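PDB 2CC3: protein VIRB8, which probably works in the bacterial type IV secretion system that directs T-DNA transfer to plant cells, here seen as its homodimeric periplasmic domain. Local coordinates for residues T5-E8 against A9-A13; L15-Y18 against V19-E23; Y34-V37 against S38-A42. All coordinates share one frame; numbering follows the deposited sequence.

Contact 1: T5-E8 against A9-A13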
ATOM      1  N   THR A   5       7.866  20.078   4.346  1.00 16.83           N
ATOM      2  CA  THR A   5       6.961  19.899   5.472  1.00 16.16           C
ATOM      3  C   THR A   5       6.416  18.461   5.476  1.00 11.90           C
ATOM      4  O   THR A   5       6.321  17.822   4.429  1.00 10.21           O
ATOM      5  CB  THR A   5       5.795  20.895   5.389  1.00 17.93           C
ATOM      6  OG1 THR A   5       4.956  20.537   4.291  1.00 18.26           O
ATOM      7  CG2 THR A   5       6.324  22.328   5.185  1.00 15.21           C
ATOM      8  N   GLN A   6       6.056  17.947   6.648  1.00 13.20           N
ATOM      9  CA  GLN A   6       5.448  16.633   6.694  1.00 13.93           C
ATOM     10  C   GLN A   6       4.104  16.592   5.971  1.00 14.21           C
ATOM     11  O   GLN A   6       3.776  15.575   5.357  1.00 15.76           O
ATOM     12  CB  GLN A   6       5.340  16.043   8.108  1.00 14.71           C
ATOM     13  CG  GLN A   6       5.076  14.501   8.052  1.00 14.59           C
ATOM     14  CD  GLN A   6       5.137  13.826   9.388  1.00 13.29           C
ATOM     15  OE1 GLN A   6       6.208  13.635   9.959  1.00 18.69           O
ATOM     16  NE2 GLN A   6       3.996  13.465   9.897  1.00  9.76           N
ATOM     17  N   GLU A   7       3.358  17.693   6.008  1.00 15.03           N
ATOM     18  CA  GLU A   7       2.068  17.820   5.300  1.00 17.27           C
ATOM     19  C   GLU A   7       2.232  17.611   3.808  1.00 14.90           C
ATOM     20  O   GLU A   7       1.483  16.856   3.211  1.00 13.59           O
ATOM     21  CB  GLU A   7       1.400  19.184   5.592  1.00 21.35           C
ATOM     22  CG  GLU A   7       0.422  19.703   4.514  1.00 25.81           C
ATOM     23  CD  GLU A   7      -0.812  18.818   4.287  1.00 29.20           C
ATOM     24  OE1 GLU A   7      -0.944  17.747   4.921  1.00 31.21           O
ATOM     25  OE2 GLU A   7      -1.661  19.195   3.450  1.00 27.57           O
ATOM     26  N   GLU A   8       3.233  18.274   3.239  1.00 15.07           N
ATOM     27  CA  GLU A   8       3.623  18.126   1.846  1.00 17.75           C
ATOM     28  C   GLU A   8       4.156  16.719   1.553  1.00 14.46           C
ATOM     29  O   GLU A   8       3.867  16.157   0.500  1.00 15.52           O
ATOM     30  CB  GLU A   8       4.545  19.309   1.465  1.00 21.03           C
ATOM     31  CG  GLU A   8       5.748  19.125   0.551  1.00 25.08           C
ATOM     32  CD  GLU A   8       6.708  20.343   0.667  1.00 26.88           C
ATOM     33  OE1 GLU A   8       6.614  21.079   1.682  1.00 26.19           O
ATOM     34  OE2 GLU A   8       7.556  20.567  -0.236  1.00 30.29           O
ATOM     35  N   ALA A   9       4.863  16.111   2.508  1.00 15.15           N
ATOM     36  CA  ALA A   9       5.317  14.712   2.330  1.00  8.83           C
ATOM     37  C   ALA A   9       4.141  13.743   2.276  1.00  6.12           C
ATOM     38  O   ALA A   9       4.068  12.871   1.400  1.00  6.56           O
ATOM     39  CB  ALA A   9       6.323  14.295   3.418  1.00  8.67           C
ATOM     40  N   VAL A  10       3.222  13.905   3.220  1.00  4.49           N
ATOM     41  CA  VAL A  10       1.990  13.132   3.264  1.00  3.76           C
ATOM     42  C   VAL A  10       1.139  13.273   1.996  1.00  2.17           C
ATOM     43  O   VAL A  10       0.625  12.272   1.482  1.00  5.77           O
ATOM     44  CB  VAL A  10       1.209  13.456   4.559  1.00  3.60           C
ATOM     45  CG1 VAL A  10      -0.091  12.640   4.659  1.00  8.09           C
ATOM     46  CG2 VAL A  10       2.099  13.133   5.761  1.00  3.46           C
ATOM     47  N   VAL A  11       0.972  14.495   1.499  1.00  2.39           N
ATOM     48  CA  VAL A  11       0.282  14.709   0.210  1.00  3.12           C
ATOM     49  C   VAL A  11       0.853  13.842  -0.894  1.00  4.60           C
ATOM     50  O   VAL A  11       0.115  13.058  -1.527  1.00  4.76           O
ATOM     51  CB  VAL A  11       0.335  16.174  -0.240  1.00  7.26           C
ATOM     52  CG1 VAL A  11      -0.270  16.327  -1.625  1.00  9.86           C
ATOM     53  CG2 VAL A  11      -0.466  17.074   0.742  1.00  6.69           C
ATOM     54  N   ASN A  12       2.174  13.964  -1.101  1.00  8.30           N
ATOM     55  CA  ASN A  12       2.854  13.358  -2.248  1.00  6.30           C
ATOM     56  C   ASN A  12       2.785  11.857  -2.215  1.00  6.36           C
ATOM     57  O   ASN A  12       2.594  11.193  -3.254  1.00  6.42           O
ATOM     58  CB  ASN A  12       4.326  13.797  -2.338  1.00 11.26           C
ATOM     59  CG  ASN A  12       4.494  15.282  -2.610  1.00 12.03           C
ATOM     60  OD1 ASN A  12       3.576  15.980  -3.024  1.00  7.65           O
ATOM     61  ND2 ASN A  12       5.683  15.771  -2.348  1.00 13.03           N
ATOM     62  N   ALA A  13       2.959  11.327  -1.003  1.00  7.62           N
ATOM     63  CA  ALA A  13       2.812   9.926  -0.723  1.00  2.26           C
ATOM     64  C   ALA A  13       1.386   9.422  -0.963  1.00  2.00           C
ATOM     65  O   ALA A  13       1.204   8.352  -1.554  1.00  4.80           O
ATOM     66  CB  ALA A  13       3.307   9.602   0.721  1.00  2.00           C
TER

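Contact 2: L15-Y18 against V19-E23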
ATOM      1  N   LEU A  15      -1.081  10.728  -2.814  1.00  2.51           N
ATOM      2  CA  LEU A  15      -1.473  10.946  -4.210  1.00  2.24           C
ATOM      3  C   LEU A  15      -0.811   9.960  -5.131  1.00  2.77           C
ATOM      4  O   LEU A  15      -1.449   9.448  -6.062  1.00  5.56           O
ATOM      5  CB  LEU A  15      -1.212  12.396  -4.639  1.00  6.10           C
ATOM      6  CG  LEU A  15      -2.111  13.460  -3.993  1.00  6.27           C
ATOM      7  CD1 LEU A  15      -1.538  14.858  -4.201  1.00  6.42           C
ATOM      8  CD2 LEU A  15      -3.533  13.392  -4.516  1.00  9.05           C
ATOM      9  N   TRP A  16       0.443   9.623  -4.815  1.00  5.68           N
ATOM     10  CA  TRP A  16       1.183   8.578  -5.542  1.00  2.00           C
ATOM     11  C   TRP A  16       0.641   7.214  -5.295  1.00  2.03           C
ATOM     12  O   TRP A  16       0.531   6.380  -6.206  1.00  3.77           O
ATOM     13  CB  TRP A  16       2.676   8.596  -5.207  1.00  2.00           C
ATOM     14  CG  TRP A  16       3.329   7.385  -5.758  1.00  2.00           C
ATOM     15  CD1 TRP A  16       3.899   6.367  -5.040  1.00  5.91           C
ATOM     16  CD2 TRP A  16       3.422   7.007  -7.127  1.00  3.51           C
ATOM     17  NE1 TRP A  16       4.351   5.389  -5.878  1.00  3.00           N
ATOM     18  CE2 TRP A  16       4.075   5.754  -7.170  1.00  7.82           C
ATOM     19  CE3 TRP A  16       3.019   7.601  -8.334  1.00  6.60           C
ATOM     20  CZ2 TRP A  16       4.342   5.084  -8.375  1.00  3.25           C
ATOM     21  CZ3 TRP A  16       3.276   6.930  -9.525  1.00  5.35           C
ATOM     22  CH2 TRP A  16       3.921   5.693  -9.534  1.00  4.61           C
ATOM     23  N   GLU A  17       0.331   6.936  -4.037  1.00  6.38           N
ATOM     24  CA  GLU A  17      -0.350   5.681  -3.712  1.00  5.23           C
ATOM     25  C   GLU A  17      -1.693   5.602  -4.470  1.00  2.00           C
ATOM     26  O   GLU A  17      -2.049   4.556  -5.024  1.00  2.00           O
ATOM     27  CB  GLU A  17      -0.538   5.564  -2.208  1.00  3.66           C
ATOM     28  CG  GLU A  17      -1.254   4.314  -1.774  1.00 10.56           C
ATOM     29  CD  GLU A  17      -1.785   4.422  -0.364  1.00 18.42           C
ATOM     30  OE1 GLU A  17      -1.515   5.451   0.338  1.00 20.27           O
ATOM     31  OE2 GLU A  17      -2.496   3.477   0.035  1.00 21.68           O
ATOM     32  N   TYR A  18      -2.415   6.718  -4.522  1.00  5.10           N
ATOM     33  CA  TYR A  18      -3.627   6.808  -5.357  1.00  3.54           C
ATOM     34  C   TYR A  18      -3.336   6.418  -6.781  1.00  4.50           C
ATOM     35  O   TYR A  18      -3.928   5.460  -7.334  1.00  4.05           O
ATOM     36  CB  TYR A  18      -4.281   8.198  -5.311  1.00  6.65           C
ATOM     37  CG  TYR A  18      -5.637   8.248  -6.026  1.00  6.44           C
ATOM     38  CD1 TYR A  18      -6.813   7.898  -5.350  1.00  6.06           C
ATOM     39  CD2 TYR A  18      -5.733   8.652  -7.372  1.00  5.36           C
ATOM     40  CE1 TYR A  18      -8.055   7.943  -5.994  1.00  7.27           C
ATOM     41  CE2 TYR A  18      -6.940   8.690  -8.030  1.00  2.00           C
ATOM     42  CZ  TYR A  18      -8.108   8.337  -7.346  1.00  6.27           C
ATOM     43  OH  TYR A  18      -9.320   8.363  -7.994  1.00  2.68           O
ATOM     44  N   VAL A  19      -2.412   7.137  -7.398  1.00  6.49           N
ATOM     45  CA  VAL A  19      -2.013   6.786  -8.768  1.00  4.99           C
ATOM     46  C   VAL A  19      -1.635   5.320  -8.884  1.00  5.79           C
ATOM     47  O   VAL A  19      -2.170   4.585  -9.733  1.00  7.71           O
ATOM     48  CB  VAL A  19      -0.816   7.651  -9.247  1.00  8.08           C
ATOM     49  CG1 VAL A  19      -0.361   7.243 -10.661  1.00  6.13           C
ATOM     50  CG2 VAL A  19      -1.192   9.084  -9.201  1.00  2.00           C
ATOM     51  N   ARG A  20      -0.724   4.872  -8.017  1.00  4.27           N
ATOM     52  CA  ARG A  20      -0.229   3.523  -8.146  1.00  5.37           C
ATOM     53  C   ARG A  20      -1.386   2.521  -8.059  1.00  4.38           C
ATOM     54  O   ARG A  20      -1.480   1.603  -8.880  1.00  3.82           O
ATOM     55  CB  ARG A  20       0.836   3.253  -7.071  1.00  4.50           C
ATOM     56  CG  ARG A  20       1.503   1.905  -7.123  1.00  6.37           C
ATOM     57  CD  ARG A  20       2.359   1.632  -5.841  1.00 12.18           C
ATOM     58  NE  ARG A  20       1.550   1.373  -4.632  1.00 17.83           N
ATOM     59  CZ  ARG A  20       1.128   0.167  -4.209  1.00 18.35           C
ATOM     60  NH1 ARG A  20       1.418  -0.970  -4.862  1.00 17.20           N
ATOM     61  NH2 ARG A  20       0.408   0.089  -3.098  1.00 19.11           N
ATOM     62  N   LEU A  21      -2.236   2.659  -7.034  1.00  4.31           N
ATOM     63  CA  LEU A  21      -3.349   1.711  -6.834  1.00  8.25           C
ATOM     64  C   LEU A  21      -4.351   1.756  -7.997  1.00  8.07           C
ATOM     65  O   LEU A  21      -4.909   0.743  -8.399  1.00  7.96           O
ATOM     66  CB  LEU A  21      -4.068   1.954  -5.486  1.00  9.08           C
ATOM     67  CG  LEU A  21      -3.408   1.524  -4.162  1.00 11.86           C
ATOM     68  CD1 LEU A  21      -4.104   2.200  -3.021  1.00 14.33           C
ATOM     69  CD2 LEU A  21      -3.383   0.016  -3.897  1.00 12.23           C
ATOM     70  N   ARG A  22      -4.559   2.941  -8.553  1.00  9.04           N
ATOM     71  CA  ARG A  22      -5.534   3.108  -9.618  1.00  3.91           C
ATOM     72  C   ARG A  22      -5.017   2.620 -10.979  1.00  5.34           C
ATOM     73  O   ARG A  22      -5.799   2.075 -11.773  1.00  5.26           O
ATOM     74  CB  ARG A  22      -6.035   4.557  -9.652  1.00  3.28           C
ATOM     75  CG  ARG A  22      -6.945   4.835 -10.824  1.00 10.41           C
ATOM     76  CD  ARG A  22      -7.787   6.087 -10.682  1.00  6.34           C
ATOM     77  NE  ARG A  22      -8.711   6.163 -11.824  1.00  8.74           N
ATOM     78  CZ  ARG A  22      -9.702   7.033 -11.914  1.00  5.35           C
ATOM     79  NH1 ARG A  22      -9.917   7.895 -10.932  1.00  8.89           N
ATOM     80  NH2 ARG A  22     -10.483   7.034 -12.970  1.00 13.09           N
ATOM     81  N   GLU A  23      -3.716   2.771 -11.237  1.00  4.67           N
ATOM     82  CA  GLU A  23      -3.175   2.531 -12.566  1.00  6.63           C
ATOM     83  C   GLU A  23      -2.463   1.172 -12.688  1.00 10.09           C
ATOM     84  O   GLU A  23      -2.184   0.708 -13.801  1.00  6.92           O
ATOM     85  CB  GLU A  23      -2.248   3.700 -12.990  1.00  7.42           C
ATOM     86  CG  GLU A  23      -2.899   5.109 -12.952  1.00  2.00           C
ATOM     87  CD  GLU A  23      -4.144   5.239 -13.850  1.00  3.79           C
ATOM     88  OE1 GLU A  23      -4.273   4.427 -14.800  1.00  5.27           O
ATOM     89  OE2 GLU A  23      -4.983   6.149 -13.610  1.00  2.00           O
TER

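Contact 3: Y34-V37 against S38-A42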
ATOM      1  N   TYR A  34      -9.154  -1.528  -5.554  1.00 10.60           N
ATOM      2  CA  TYR A  34     -10.472  -0.959  -5.888  1.00 12.17           C
ATOM      3  C   TYR A  34     -11.152  -0.259  -4.708  1.00 12.22           C
ATOM      4  O   TYR A  34     -11.739   0.811  -4.872  1.00 13.62           O
ATOM      5  CB  TYR A  34     -11.372  -2.067  -6.470  1.00 14.02           C
ATOM      6  CG  TYR A  34     -12.794  -1.641  -6.776  1.00 13.23           C
ATOM      7  CD1 TYR A  34     -13.144  -1.205  -8.055  1.00 14.59           C
ATOM      8  CD2 TYR A  34     -13.781  -1.667  -5.798  1.00 12.08           C
ATOM      9  CE1 TYR A  34     -14.427  -0.816  -8.361  1.00 14.68           C
ATOM     10  CE2 TYR A  34     -15.068  -1.266  -6.087  1.00 14.15           C
ATOM     11  CZ  TYR A  34     -15.388  -0.848  -7.380  1.00 16.22           C
ATOM     12  OH  TYR A  34     -16.668  -0.464  -7.706  1.00 18.44           O
ATOM     13  N   ASP A  35     -11.082  -0.856  -3.519  1.00 13.89           N
ATOM     14  CA  ASP A  35     -11.701  -0.250  -2.343  1.00 11.70           C
ATOM     15  C   ASP A  35     -10.970   1.000  -1.826  1.00 10.19           C
ATOM     16  O   ASP A  35     -11.609   1.999  -1.467  1.00  8.48           O
ATOM     17  CB  ASP A  35     -11.848  -1.267  -1.201  1.00 15.95           C
ATOM     18  CG  ASP A  35     -12.640  -2.496  -1.599  1.00 20.50           C
ATOM     19  OD1 ASP A  35     -13.700  -2.366  -2.268  1.00 20.40           O
ATOM     20  OD2 ASP A  35     -12.196  -3.608  -1.226  1.00 21.02           O
ATOM     21  N   LEU A  36      -9.639   0.928  -1.724  1.00 10.34           N
ATOM     22  CA  LEU A  36      -8.842   2.109  -1.381  1.00  9.61           C
ATOM     23  C   LEU A  36      -9.017   3.240  -2.425  1.00  6.96           C
ATOM     24  O   LEU A  36      -9.263   4.360  -2.067  1.00  5.28           O
ATOM     25  CB  LEU A  36      -7.348   1.757  -1.172  1.00 16.45           C
ATOM     26  CG  LEU A  36      -6.733   1.401   0.206  1.00 15.42           C
ATOM     27  CD1 LEU A  36      -5.232   1.675   0.221  1.00 14.49           C
ATOM     28  CD2 LEU A  36      -7.384   2.151   1.375  1.00 18.83           C
ATOM     29  N   VAL A  37      -8.912   2.927  -3.715  1.00  8.68           N
ATOM     30  CA  VAL A  37      -9.119   3.934  -4.754  1.00  9.75           C
ATOM     31  C   VAL A  37     -10.495   4.591  -4.611  1.00  9.90           C
ATOM     32  O   VAL A  37     -10.588   5.811  -4.597  1.00 11.84           O
ATOM     33  CB  VAL A  37      -8.953   3.362  -6.200  1.00  7.42           C
ATOM     34  CG1 VAL A  37      -9.469   4.366  -7.207  1.00  2.00           C
ATOM     35  CG2 VAL A  37      -7.469   3.035  -6.478  1.00  8.51           C
ATOM     36  N   SER A  38     -11.545   3.772  -4.476  1.00 13.47           N
ATOM     37  CA  SER A  38     -12.950   4.269  -4.321  1.00 13.33           C
ATOM     38  C   SER A  38     -13.157   5.177  -3.109  1.00 13.01           C
ATOM     39  O   SER A  38     -13.871   6.170  -3.182  1.00 11.76           O
ATOM     40  CB  SER A  38     -13.935   3.087  -4.221  1.00 16.43           C
ATOM     41  OG  SER A  38     -13.800   2.188  -5.324  1.00 14.03           O
ATOM     42  N   ASN A  39     -12.545   4.818  -1.984  1.00 16.02           N
ATOM     43  CA  ASN A  39     -12.725   5.572  -0.732  1.00 15.11           C
ATOM     44  C   ASN A  39     -12.054   6.937  -0.742  1.00 15.43           C
ATOM     45  O   ASN A  39     -12.506   7.883  -0.097  1.00 18.65           O
ATOM     46  CB  ASN A  39     -12.219   4.744   0.451  1.00 16.32           C
ATOM     47  CG  ASN A  39     -13.137   3.592   0.769  1.00 16.78           C
ATOM     48  OD1 ASN A  39     -14.352   3.726   0.672  1.00 11.62           O
ATOM     49  ND2 ASN A  39     -12.564   2.456   1.154  1.00 16.59           N
ATOM     50  N   PHE A  40     -10.962   7.010  -1.490  1.00 14.65           N
ATOM     51  CA  PHE A  40     -10.156   8.205  -1.670  1.00 15.27           C
ATOM     52  C   PHE A  40     -10.786   9.250  -2.641  1.00 13.03           C
ATOM     53  O   PHE A  40     -10.299  10.372  -2.736  1.00 10.61           O
ATOM     54  CB  PHE A  40      -8.813   7.780  -2.303  1.00 15.90           C
ATOM     55  CG  PHE A  40      -7.647   7.625  -1.328  1.00 19.00           C
ATOM     56  CD1 PHE A  40      -7.284   6.363  -0.831  1.00 23.55           C
ATOM     57  CD2 PHE A  40      -6.854   8.717  -0.981  1.00 20.83           C
ATOM     58  CE1 PHE A  40      -6.175   6.198   0.051  1.00 20.66           C
ATOM     59  CE2 PHE A  40      -5.747   8.567  -0.104  1.00 20.20           C
ATOM     60  CZ  PHE A  40      -5.412   7.306   0.404  1.00 18.38           C
ATOM     61  N   SER A  41     -11.827   8.864  -3.387  1.00 11.87           N
ATOM     62  CA  SER A  41     -12.338   9.680  -4.497  1.00 10.78           C
ATOM     63  C   SER A  41     -13.696  10.300  -4.210  1.00 12.30           C
ATOM     64  O   SER A  41     -14.580   9.629  -3.699  1.00 13.68           O
ATOM     65  CB  SER A  41     -12.459   8.799  -5.724  1.00 11.29           C
ATOM     66  OG  SER A  41     -11.208   8.202  -6.020  1.00 13.91           O
ATOM     67  N   ALA A  42     -13.868  11.571  -4.576  1.00 12.78           N
ATOM     68  CA  ALA A  42     -15.162  12.235  -4.510  1.00 10.13           C
ATOM     69  C   ALA A  42     -16.073  11.587  -5.571  1.00 10.46           C
ATOM     70  O   ALA A  42     -15.568  10.926  -6.469  1.00 14.12           O
ATOM     71  CB  ALA A  42     -15.008  13.749  -4.708  1.00  4.48           C
TER

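Contact 1: T5-E8 against A9-A13
Ala9 N reaches back four residues to Thr5 O (3.0 Å), closing the first turn of a helix, and three more bonds of the same i to i+4 kind follow it. The straightest joins Val10 N to Gln6 O at 2.8 Å, with an N-H...O angle of 170°; Val11 N then bonds Glu7 O, and Asn12 N bonds Glu8 O.

The side chains follow the same spacing. CG2 of Val10, set beside its own backbone N because CG1 takes the anti position (chi1 -179°), lies 4.0 Å from CG of Gln6. One residue further on, Val11 CG2 rests 3.6 Å from OE2 of Glu7, whose chain bends at chi2 (63°) and so brings OE2 up to this methyl. The other carboxylate oxygen of Glu7, OE1, forms a salt bridge with Lys114, which ties this part of the helix to strand 102-114. Asn12 OD1 accepts a hydrogen bond from Gln86 NE2, a tie to strand 85-96.

What positions this turn is the pair at its start. Thr5 OG1 accepts the N-H of Glu8 at 3.0 Å, occupying an amide that has no earlier helical carbonyl to bond. Glu8 returns the grip through OE1, which takes both Thr5 N, approaching from above the carboxylate plane, and Thr5 OG1, which lies 3.1 Å away on the anti lone pair. The negative carboxylate beside the helix start should also suit the positive end of the helix dipole.

Val10 packs on Val10 of the second subunit, and Gln6 on its Glu7, so the capped turn lies at the dimer contact. The reciprocal exchange between Thr5 and Glu8 is a capping box, the classic N-terminal closure of an alpha-helix, here beginning helix 6-23.

Contact 2: L15-Y18 against V19-E23
Val19 meets Trp16 through CG1, which comes within 3.8 Å of the indole atom CZ3, the two side chains crossing at about a right angle; its CG2 turns instead toward the carbonyl of Leu15. Arg20 lays its CB over one face of the same indole, offset toward the rim and 4.1 Å from Trp16 CE2. Two successive residues thus pack on one ring, which His75 also meets edge-to-face.

Leu21 runs alongside Glu17, pointing the same way, with its CD1 3.8 Å from Glu17 CG. Arg22 lies beside Tyr18 in the same manner. With CG anti to its backbone N (chi1 174°), the extended chain of Arg22 runs along the phenol, CD close to CE2, and places NH1 3.0 Å from Tyr18 OH. That oxygen sits at the guanidinium edge, almost in its plane, though the bond is bent (142°). Tyr18 OH is also hydrogen-bonded to Ser41 OG, which fixes the phenol from a second direction.

Beneath these side chains run regular backbone bonds, such as Arg20 N to Trp16 O. The pairing is that of an alpha-helix, here packed between the antiparallel sheet and helix 30-39, consistent with the NTF2-like fold of the VirB8 family.

Contact 3: Y34-V37 against S38-A42
Tyr34 O is gripped twice by one residue: Ser38 N donates to it at 3.0 Å, and Ser38 OG reaches it at 2.5 Å, a notably short separation. The two donors approach from opposite faces of the carbonyl plane. This is the familiar helical serine arrangement, in which a side-chain hydroxyl bonds back to the carbonyl four residues earlier, and it occurs here in the last turns of helix 30-39 of the NTF2-like fold. The torsion of Ser38 (chi1 -54°) sets OG beside its own backbone N, from where the earlier carbonyl is within easy reach. The same hydroxyl stands over one face of the Tyr34 ring, toward the rim, and is also bonded to Gln50; the phenol OH of Tyr34 is held by Asn54.

Asn39 N continues the helical pattern to Asp35 O. Phe40 N then bonds Leu36 O at 3.2 Å and makes a weak, longer hydrogen bond to Val37 O, so the regular bonding begins to divide between two carbonyls.

The Phe40 ring turns its edge to the preceding turn, with Leu36 O close to the ring plane and 3.1 Å from CD1. The Leu36 and Phe40 side chains touch lightly, and both also pack on helix 6-23, Leu36 on Glu17 and Leu21, Phe40 on Tyr18. Val37 joins them there by resting on Leu21. Phe40 and Ala42 make backbone hydrogen bonds with Val132, so the chain here runs beside strand 130-139.

A second serine repeats the theme here. The hydroxyl of Ser41, hydrogen-bonded as well to Tyr18 OH, bonds back to the helix, its OG lying 2.9 Å from Val37 O with a C=O...OG angle of 148°.

In the fold
From the N terminus the chain enters helix 6-23, whose first turns form contact 1 and whose later turns form contact 2; the two centres lie about 15 Å apart. Each contact closes only a turn of local chain, and all three follow in series, none nested within or crossing another. Contacts 1 and 2 both touch the second subunit, whereas contact 3, on the following helix 30-39, does not. Contacts 2 and 3 meet directly, through apolar packing and a pair of hydroxyls, and the backbone N of Arg22 lies near CG2 of Val37. Helix 6-23 therefore joins the dimer contact, the antiparallel sheet and helix 30-39.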